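Local atomic coordinates of D-aminopeptidase (Bacillus subtilis, PDB entry 1HI9), a protein that removes the N-terminal residue from peptides containing D-amino acids by hydrolysis, as a zinc-dependent aminopeptidase whose ten subunits enclose the active sites in a central chamber. Residues A[176-179]-A[180-183]; A[222-225]-A[226-230]; A[231-235]-A[236-240]. All coordinates share one frame; numbering follows the deposited sequence.

Interaction 1: A[176-179]-A[180-183]; sequences TISR and SAVK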
# COMPACT_ATOMS: atom_id res chain seq x y z
N THR A 176 -3.40 -33.66 -18.56
CA THR A 176 -3.01 -33.29 -17.21
C THR A 176 -1.71 -33.97 -16.77
O THR A 176 -1.55 -35.17 -16.92
CB THR A 176 -4.12 -33.65 -16.20
OG1 THR A 176 -5.22 -32.75 -16.36
CG2 THR A 176 -3.59 -33.60 -14.77
N ILE A 177 -0.77 -33.18 -16.24
CA ILE A 177 0.48 -33.71 -15.73
C ILE A 177 0.48 -33.56 -14.20
O ILE A 177 0.98 -34.44 -13.48
CB ILE A 177 1.70 -32.98 -16.35
CG1 ILE A 177 1.76 -33.29 -17.86
CG2 ILE A 177 3.00 -33.42 -15.66
CD1 ILE A 177 2.89 -32.56 -18.60
N SER A 178 -0.08 -32.46 -13.71
CA SER A 178 -0.21 -32.19 -12.28
C SER A 178 -1.41 -31.26 -12.10
O SER A 178 -2.07 -30.89 -13.08
CB SER A 178 1.04 -31.52 -11.71
OG SER A 178 1.01 -30.12 -11.89
N ARG A 179 -1.71 -30.89 -10.87
CA ARG A 179 -2.85 -30.01 -10.65
C ARG A 179 -2.60 -28.61 -11.23
O ARG A 179 -3.53 -27.83 -11.40
CB ARG A 179 -3.18 -29.93 -9.15
CG ARG A 179 -4.52 -29.28 -8.82
CD ARG A 179 -4.98 -29.75 -7.46
NE ARG A 179 -6.23 -29.13 -7.04
CZ ARG A 179 -6.31 -27.93 -6.49
NH1 ARG A 179 -5.21 -27.21 -6.30
NH2 ARG A 179 -7.50 -27.46 -6.09
N SER A 180 -1.35 -28.30 -11.56
CA SER A 180 -1.03 -26.99 -12.12
C SER A 180 -0.07 -27.10 -13.30
O SER A 180 0.82 -26.25 -13.48
CB SER A 180 -0.42 -26.08 -11.05
OG SER A 180 0.76 -26.64 -10.51
N ALA A 181 -0.23 -28.15 -14.09
CA ALA A 181 0.64 -28.38 -15.25
C ALA A 181 -0.03 -29.27 -16.27
O ALA A 181 -0.69 -30.25 -15.92
CB ALA A 181 1.95 -29.01 -14.79
N VAL A 182 0.13 -28.94 -17.53
CA VAL A 182 -0.48 -29.73 -18.58
C VAL A 182 0.33 -29.72 -19.87
O VAL A 182 1.21 -28.89 -20.07
CB VAL A 182 -1.91 -29.22 -18.92
CG1 VAL A 182 -2.83 -29.38 -17.71
CG2 VAL A 182 -1.85 -27.77 -19.35
N LYS A 183 0.04 -30.70 -20.72
CA LYS A 183 0.67 -30.80 -22.02
C LYS A 183 -0.52 -30.45 -22.90
O LYS A 183 -1.52 -31.18 -22.92
CB LYS A 183 1.13 -32.22 -22.30
CG LYS A 183 1.62 -32.47 -23.72
CD LYS A 183 1.83 -33.96 -23.96
CE LYS A 183 2.01 -34.28 -25.42
NZ LYS A 183 1.92 -35.74 -25.66

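Interaction 2: A[222-225]-A[226-230]; sequences EFAN and YGQAE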
# COMPACT_ATOMS: atom_id res chain seq x y z
N GLU A 222 -19.11 -33.29 1.31
CA GLU A 222 -18.04 -33.53 2.26
C GLU A 222 -17.09 -32.34 2.12
O GLU A 222 -16.56 -32.09 1.03
CB GLU A 222 -17.30 -34.81 1.92
CG GLU A 222 -16.27 -35.20 2.95
CD GLU A 222 -15.50 -36.45 2.57
OE1 GLU A 222 -16.14 -37.50 2.31
OE2 GLU A 222 -14.26 -36.39 2.53
N PHE A 223 -16.89 -31.60 3.21
CA PHE A 223 -16.01 -30.44 3.19
C PHE A 223 -14.61 -30.79 3.69
O PHE A 223 -14.40 -31.82 4.32
CB PHE A 223 -16.61 -29.32 4.06
CG PHE A 223 -17.93 -28.81 3.55
CD1 PHE A 223 -19.13 -29.32 4.05
CD2 PHE A 223 -17.98 -27.85 2.54
CE1 PHE A 223 -20.36 -28.87 3.55
CE2 PHE A 223 -19.20 -27.39 2.03
CZ PHE A 223 -20.40 -27.90 2.54
N ALA A 224 -13.65 -29.91 3.39
CA ALA A 224 -12.27 -30.14 3.80
C ALA A 224 -12.08 -30.15 5.31
O ALA A 224 -11.34 -30.99 5.83
CB ALA A 224 -11.37 -29.09 3.16
N ASN A 225 -12.74 -29.23 6.02
CA ASN A 225 -12.62 -29.16 7.48
C ASN A 225 -13.98 -29.08 8.16
O ASN A 225 -15.00 -28.84 7.51
CB ASN A 225 -11.73 -27.98 7.92
CG ASN A 225 -12.31 -26.63 7.55
OD1 ASN A 225 -11.76 -25.90 6.70
ND2 ASN A 225 -13.42 -26.27 8.18
N TYR A 226 -14.01 -29.27 9.47
CA TYR A 226 -15.26 -29.24 10.21
C TYR A 226 -15.92 -27.85 10.26
O TYR A 226 -17.15 -27.73 10.33
CB TYR A 226 -15.03 -29.76 11.63
CG TYR A 226 -16.29 -30.21 12.31
CD1 TYR A 226 -16.86 -31.47 12.03
CD2 TYR A 226 -16.94 -29.38 13.22
CE1 TYR A 226 -18.04 -31.88 12.66
CE2 TYR A 226 -18.12 -29.79 13.85
CZ TYR A 226 -18.66 -31.02 13.56
OH TYR A 226 -19.82 -31.38 14.18
N GLY A 227 -15.10 -26.80 10.23
CA GLY A 227 -15.64 -25.46 10.23
C GLY A 227 -16.58 -25.22 9.04
O GLY A 227 -17.65 -24.62 9.19
N GLN A 228 -16.20 -25.69 7.86
CA GLN A 228 -17.02 -25.48 6.68
C GLN A 228 -18.31 -26.27 6.81
O GLN A 228 -19.36 -25.85 6.34
CB GLN A 228 -16.26 -25.90 5.43
CG GLN A 228 -14.94 -25.16 5.30
CD GLN A 228 -13.97 -25.88 4.39
OE1 GLN A 228 -13.83 -27.12 4.46
NE2 GLN A 228 -13.27 -25.13 3.54
N ALA A 229 -18.22 -27.43 7.46
CA ALA A 229 -19.41 -28.24 7.67
C ALA A 229 -20.37 -27.51 8.62
O ALA A 229 -21.57 -27.46 8.38
CB ALA A 229 -19.03 -29.61 8.24
N GLU A 230 -19.84 -26.93 9.70
CA GLU A 230 -20.69 -26.20 10.64
C GLU A 230 -21.43 -25.06 9.96
O GLU A 230 -22.61 -24.85 10.21
CB GLU A 230 -19.86 -25.63 11.79
CG GLU A 230 -19.14 -26.68 12.63
CD GLU A 230 -18.26 -26.09 13.71
OE1 GLU A 230 -17.45 -25.17 13.38
OE2 GLU A 230 -18.35 -26.55 14.88

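Interaction 3: A[231-235]-A[236-240]; sequences WANLM and PGTEI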
# COMPACT_ATOMS: atom_id res chain seq x y z
N TRP A 231 -20.73 -24.31 9.11
CA TRP A 231 -21.36 -23.21 8.39
C TRP A 231 -22.55 -23.71 7.56
O TRP A 231 -23.65 -23.19 7.66
CB TRP A 231 -20.35 -22.51 7.46
CG TRP A 231 -19.71 -21.26 8.04
CD1 TRP A 231 -18.41 -21.12 8.47
CD2 TRP A 231 -20.32 -19.97 8.18
NE1 TRP A 231 -18.18 -19.82 8.87
CE2 TRP A 231 -19.33 -19.10 8.70
CE3 TRP A 231 -21.59 -19.47 7.92
CZ2 TRP A 231 -19.59 -17.74 8.97
CZ3 TRP A 231 -21.85 -18.12 8.19
CH2 TRP A 231 -20.85 -17.27 8.70
N ALA A 232 -22.31 -24.73 6.74
CA ALA A 232 -23.36 -25.28 5.90
C ALA A 232 -24.51 -25.86 6.74
O ALA A 232 -25.69 -25.74 6.38
CB ALA A 232 -22.79 -26.38 4.99
N ASN A 233 -24.15 -26.48 7.86
CA ASN A 233 -25.14 -27.08 8.74
C ASN A 233 -26.06 -26.05 9.40
O ASN A 233 -26.93 -26.39 10.20
CB ASN A 233 -24.42 -27.93 9.80
CG ASN A 233 -25.38 -28.78 10.60
OD1 ASN A 233 -26.35 -29.33 10.05
ND2 ASN A 233 -25.12 -28.91 11.90
N LEU A 234 -25.86 -24.78 9.06
CA LEU A 234 -26.68 -23.70 9.58
C LEU A 234 -27.97 -23.65 8.77
O LEU A 234 -29.01 -23.22 9.27
CB LEU A 234 -25.95 -22.38 9.45
CG LEU A 234 -25.52 -21.61 10.70
CD1 LEU A 234 -25.04 -22.54 11.80
CD2 LEU A 234 -24.43 -20.63 10.29
N MET A 235 -27.91 -24.08 7.52
CA MET A 235 -29.08 -24.05 6.65
C MET A 235 -30.14 -25.03 7.12
O MET A 235 -29.85 -26.20 7.39
CB MET A 235 -28.69 -24.38 5.22
CG MET A 235 -29.79 -24.10 4.22
SD MET A 235 -29.30 -24.47 2.53
CE MET A 235 -29.80 -26.22 2.42
N PRO A 236 -31.40 -24.57 7.23
CA PRO A 236 -32.48 -25.45 7.67
C PRO A 236 -32.59 -26.69 6.78
O PRO A 236 -32.41 -26.61 5.57
CB PRO A 236 -33.71 -24.56 7.55
CG PRO A 236 -33.16 -23.18 7.78
CD PRO A 236 -31.90 -23.21 6.96
N GLY A 237 -32.88 -27.83 7.40
CA GLY A 237 -33.01 -29.06 6.63
C GLY A 237 -31.72 -29.83 6.44
O GLY A 237 -31.71 -30.86 5.77
N THR A 238 -30.63 -29.35 7.04
CA THR A 238 -29.34 -30.02 6.92
C THR A 238 -28.96 -30.76 8.20
O THR A 238 -29.52 -30.50 9.26
CB THR A 238 -28.19 -29.02 6.62
OG1 THR A 238 -28.03 -28.12 7.73
CG2 THR A 238 -28.48 -28.24 5.36
N GLU A 239 -28.00 -31.66 8.08
CA GLU A 239 -27.52 -32.43 9.22
C GLU A 239 -26.09 -32.92 8.94
O GLU A 239 -25.76 -33.28 7.81
CB GLU A 239 -28.45 -33.62 9.48
CG GLU A 239 -27.97 -34.60 10.56
CD GLU A 239 -28.78 -35.90 10.60
OE1 GLU A 239 -28.33 -36.87 11.27
OE2 GLU A 239 -29.85 -35.97 9.96
N ILE A 240 -25.26 -32.91 9.97
CA ILE A 240 -23.89 -33.39 9.83
C ILE A 240 -23.82 -34.85 10.26
O ILE A 240 -24.34 -35.23 11.31
CB ILE A 240 -22.91 -32.59 10.72
CG1 ILE A 240 -22.84 -31.14 10.23
CG2 ILE A 240 -21.53 -33.22 10.68
CD1 ILE A 240 -21.92 -30.27 11.04
O HOH W 1 -28.68 -28.40 10.24

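Interaction 1: A[176-179]-A[180-183]
The carbonyl plane of Ala181 is approached from one and the same face by two backbone amides, those of Ile177 and Ser178, tilted from the plane by 33° and 31° respectively. Two successive N-H groups facing one residue make this a classic beta bulge, set where strand 169-176 turns into strand 181-184, outermost within its own chain. Ala181 O takes the proton of Ile177 N at 2.9 Å and that of Ser178 N at 3.2 Å. The return bond, Ala181 N to Ser178 O, is weak. Arg179 and Ser180 form the two-residue loop, and Ser178 fixes it in an ST turn: its OG accepts from Ser180 N at 3.0 Å. The hydroxyl can do so because chi1 of 85° sets OG between its own backbone N and carbonyl carbon, over the loop. The same OG is bonded to Asp81 O of a second subunit, whose strand extends this sheet, while Ser180 OG meets the Asp81 carboxylate there. With an alanine at Ser178, the Ser180 amide and Asp81 O of the second subunit would probably both lose their hydroxyl partner, leaving the loop less firmly held. Arg179 leaves the loop with its chain extended from CG to NE and stays buried; its guanidinium bonds Ser114 O of its own chain through NH2 and Phe273 O of a third subunit through NH1, and its side chain comes within about 4 Å of that of the nucleophile His115. Beyond the bulge, Val182 CG1 packs on Thr176 CA at 3.9 Å. Ile177 lies along the other strand, its CD1 reaching Lys183 CB at 4.1 Å.

Interaction 2: A[222-225]-A[226-230]
Gln228 reaches back from the first turn of helix 226-232 so that its OE1 accepts the backbone proton of Asn225, the N-cap residue, at 2.8 Å from Asn225 N. The bond is fairly straight (160° at the hydrogen), with the donor tilted 34° out of the amide's carbonyl plane. A side chain of the first turn answering the N-cap amide in this way supplies one half of a capping box. Ala224 N also lies close to OE1, at 3.0 Å, bringing two successive backbone amides round one oxygen. The amide groups of Asn225 and Gln228 are stacked, their planes 21° apart, although the side chains themselves cross at about a right angle. With chi1 of 64°, Asn225 swings its amide over the start of the helix, as an N-cap side chain does. The backbone bond from Gln228 N to Asn225 O is weak.

Phe223, the last residue of strand 218-223, carries the apolar half. Its CB meets Gln228 CB at 3.7 Å, the carbonyl oxygen of Gln228 sits over the centre of one ring face, and ring atom CD1 approaches Ala229 CA obliquely at 3.8 Å. Val121, Val247 and Ala268 pack round the same ring, tying strand, helix start and helix 254-268 into one core. On the outer side, Glu230 OE1 accepts from Arg179 N of a neighbouring subunit, so the first turn also faces an interface of the decamer. The chemistry implies a strand-to-helix corner held by a neutral amide: the buried Asn225 N-H is satisfied by the uncharged Gln228 OE1, and that bond fixes which way round the Gln228 amide lies.

Interaction 3: A[231-235]-A[236-240]
Met235 O is gripped twice by Thr238: the backbone bond closes the type II beta turn from Met235 to Thr238, and the hydroxyl reinforces it. The hydroxyl gives its proton at 2.7 Å from Thr238 OG1 to Met235 O, in the carbonyl plane. The backbone bond from Thr238 N to Met235 O is longer, 3.3 Å, and bent to 136° at the hydrogen. Chi1 of 64° turns OG1 toward Met235 O, setting it between the threonine's own backbone N and carbonyl carbon. Three residues earlier a type I turn begins at Ala232, closed by Met235 N bonding Ala232 O; the two turns share Met235 and lead from helix 226-232 into strand 238-240.

A water spans the mouth of this connection, 2.5 Å from both Asn233 OD1 and Thr238 O. It can donate to either, but more acceptors surround it than it has protons, and both bonds need not be made at once. Asn233 otherwise lays its side chain obliquely across Ile240, its CG 3.5 Å from Ile240 CG1, while the extended reach of the asparagine (chi1 -170°) carries OD1 toward the water. Met235 bends at its thioether to bring CE against Thr238 CG2 at 3.8 Å; Ala260, Val263 and Met264 of helix 254-268 and Phe249 of strand 246-250 pack round it, and it also packs on Pro236 of a neighbouring subunit. Thr238 thus meets Met235 with both branches, methyl to methyl and hydroxyl to carbonyl. With two donors from one residue, the Met235 carbonyl oxygen is satisfied within the turn, tying its exit to its entry.

Along the chain the three contacts follow in series. Interaction 1 belongs, within this chain, to the outermost strand pair of the mixed, mainly parallel sheet, whereas interactions 2 and 3 sit at opposite ends of helix 226-232, which joins two strands of the antiparallel sheet. Their centres are about 11 Å apart and they touch: Phe223 CZ meets Ala232 CB at 3.8 Å, and Ile240 packs on Tyr226. Interaction 1 lies about 27 Å from interaction 2 and 35 Å from interaction 3, between centres. The assembly brings distant parts together: the 176-179 loop of one subunit meets the helix start of interaction 2 in another. Interaction 3 borders a further subunit, so all three lie at interfaces.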